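Local structure of 2-C-methyl-D-erythritol 2,4-cyclodiphosphate synthase (Thermus thermophilus, 1IV3) at residues 75-78 and 79-83. The protein catalyses the conversion of 4-diphosphocytidyl-2-C-methyl-D-erythritol 2-phosphate to 2-C-methyl-D-erythritol 2,4-cyclodiphosphate with release of CMP, a step of non-mevalonate isoprenoid synthesis. The protein carries 3 engineered substitutions. Sequence-based numbering, arbitrary orientation.
Sequences VFLR and EAMRL. Engineered in segment 79-83: Met81 (natural residue Leu).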
loop_
_atom_site.group_PDB
_atom_site.type_symbol
_atom_site.label_atom_id
_atom_site.label_comp_id
_atom_site.label_asym_id
_atom_site.label_seq_id
_atom_site.Cartn_x
_atom_site.Cartn_y
_atom_site.Cartn_z
ATOM N N VAL A 75 14.884 -12.257 13.506
ATOM C CA VAL A 75 15.540 -13.445 12.969
ATOM C C VAL A 75 14.998 -13.827 11.598
ATOM O O VAL A 75 15.715 -14.314 10.719
ATOM C CB VAL A 75 15.344 -14.627 13.941
ATOM C CG1 VAL A 75 15.682 -15.950 13.280
ATOM C CG2 VAL A 75 16.189 -14.375 15.193
ATOM N N PHE A 76 13.705 -13.602 11.410
ATOM C CA PHE A 76 13.070 -13.844 10.126
ATOM C C PHE A 76 13.573 -12.815 9.121
ATOM O O PHE A 76 13.879 -13.160 7.987
ATOM C CB PHE A 76 11.552 -13.754 10.205
ATOM C CG PHE A 76 10.993 -14.641 11.306
ATOM C CD1 PHE A 76 11.671 -15.790 11.687
ATOM C CD2 PHE A 76 9.799 -14.299 11.924
ATOM C CE1 PHE A 76 11.165 -16.582 12.703
ATOM C CE2 PHE A 76 9.293 -15.093 12.951
ATOM C CZ PHE A 76 9.983 -16.238 13.331
ATOM N N LEU A 77 13.638 -11.556 9.544
ATOM C CA LEU A 77 14.074 -10.515 8.619
ATOM C C LEU A 77 15.486 -10.792 8.126
ATOM O O LEU A 77 15.798 -10.707 6.937
ATOM C CB LEU A 77 14.003 -9.147 9.313
ATOM C CG LEU A 77 14.576 -8.024 8.423
ATOM C CD1 LEU A 77 13.444 -7.428 7.598
ATOM C CD2 LEU A 77 15.295 -7.014 9.288
ATOM N N ARG A 78 16.369 -11.145 9.071
ATOM C CA ARG A 78 17.743 -11.480 8.681
ATOM C C ARG A 78 17.819 -12.703 7.788
ATOM O O ARG A 78 18.651 -12.779 6.879
ATOM C CB ARG A 78 18.586 -11.696 9.949
ATOM C CG ARG A 78 18.616 -10.467 10.852
ATOM C CD ARG A 78 19.805 -10.517 11.798
ATOM N NE ARG A 78 20.040 -9.237 12.482
ATOM C CZ ARG A 78 21.069 -8.452 12.162
ATOM N NH1 ARG A 78 21.891 -8.832 11.196
ATOM N NH2 ARG A 78 21.272 -7.304 12.789
ATOM N N GLU A 79 16.980 -13.711 8.004
ATOM C CA GLU A 79 17.025 -14.847 7.078
ATOM C C GLU A 79 16.581 -14.428 5.683
ATOM O O GLU A 79 17.137 -14.834 4.659
ATOM C CB GLU A 79 16.159 -15.969 7.637
ATOM C CG GLU A 79 16.047 -17.231 6.824
ATOM C CD GLU A 79 17.346 -17.960 6.558
ATOM O OE1 GLU A 79 18.434 -17.597 7.055
ATOM O OE2 GLU A 79 17.267 -18.967 5.810
ATOM N N ALA A 80 15.537 -13.578 5.612
ATOM C CA ALA A 80 15.130 -13.123 4.281
ATOM C C ALA A 80 16.253 -12.352 3.642
ATOM O O ALA A 80 16.502 -12.441 2.439
ATOM C CB ALA A 80 13.858 -12.260 4.356
ATOM N N MET A 81 16.962 -11.546 4.427
ATOM C CA MET A 81 18.078 -10.798 3.863
ATOM C C MET A 81 19.088 -11.808 3.318
ATOM O O MET A 81 19.661 -11.622 2.242
ATOM C CB MET A 81 18.721 -9.852 4.888
ATOM C CG MET A 81 17.870 -8.637 5.257
ATOM S SD MET A 81 18.459 -7.671 6.666
ATOM C CE MET A 81 19.973 -7.012 5.976
ATOM N N ARG A 82 19.299 -12.898 4.061
ATOM C CA ARG A 82 20.328 -13.856 3.618
ATOM C C ARG A 82 19.944 -14.490 2.292
ATOM O O ARG A 82 20.763 -14.616 1.379
ATOM C CB ARG A 82 20.552 -14.958 4.654
ATOM C CG ARG A 82 21.672 -15.937 4.276
ATOM C CD ARG A 82 21.821 -17.024 5.337
ATOM N NE ARG A 82 20.702 -17.969 5.283
ATOM C CZ ARG A 82 20.621 -18.866 4.296
ATOM N NH1 ARG A 82 21.577 -18.890 3.365
ATOM N NH2 ARG A 82 19.613 -19.728 4.232
ATOM N N LEU A 83 18.676 -14.880 2.181
ATOM C CA LEU A 83 18.155 -15.504 0.967
ATOM C C LEU A 83 18.218 -14.564 -0.226
ATOM O O LEU A 83 18.612 -14.985 -1.307
ATOM C CB LEU A 83 16.709 -15.958 1.182
ATOM C CG LEU A 83 16.488 -17.026 2.250
ATOM C CD1 LEU A 83 14.999 -17.203 2.521
ATOM C CD2 LEU A 83 17.117 -18.353 1.836
#
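Arg82 N donates to Arg78 O at 2.9 Å in the middle of one alpha-helix, where the carbonyls of 75-78 accept from the amides of 79-82 in successive i to i+4 backbone bonds. Met81 CB lies beside the same Arg78 O at 3.5 Å. Glu79 N donates to Val75 O at 3.1 Å. Met81 N bonds to Leu77 O at 2.9 Å. The CG of Met81, an engineered residue that is leucine in nature, lies 3.4 Å from the same Leu77 O. Met81 SD meets Leu77 CD2 at 4.2 Å, the two side chains crossing at a slant.

The Glu79 chain starts with CG opposite its backbone N (chi1 179°) and bends at chi2 (60°), which brings the carboxylate alongside Arg82. Arg82 grips it side-on with two nitrogens. In this salt bridge Arg82 NE donates to Glu79 OE1 at 2.9 Å, nearly straight at 166°, and Arg82 NH2 to Glu79 OE2 at 2.9 Å. Both oxygens are met on their syn sides, somewhat out of the carboxylate plane. A glutamine here has no charge and one acceptor fewer, so the Arg82 guanidinium would probably be left without its charged mate and freer to turn. Arg78 NE turns back one turn to a salt bridge with Glu74.

Phe76 stacks on Phe61, a predicted substrate-site residue, its side chain about 8 Å from a bound magnesium ion. Leu77 and Ala80 pack helix 73-86 against helix 39-50, which carries the metal ligand His42.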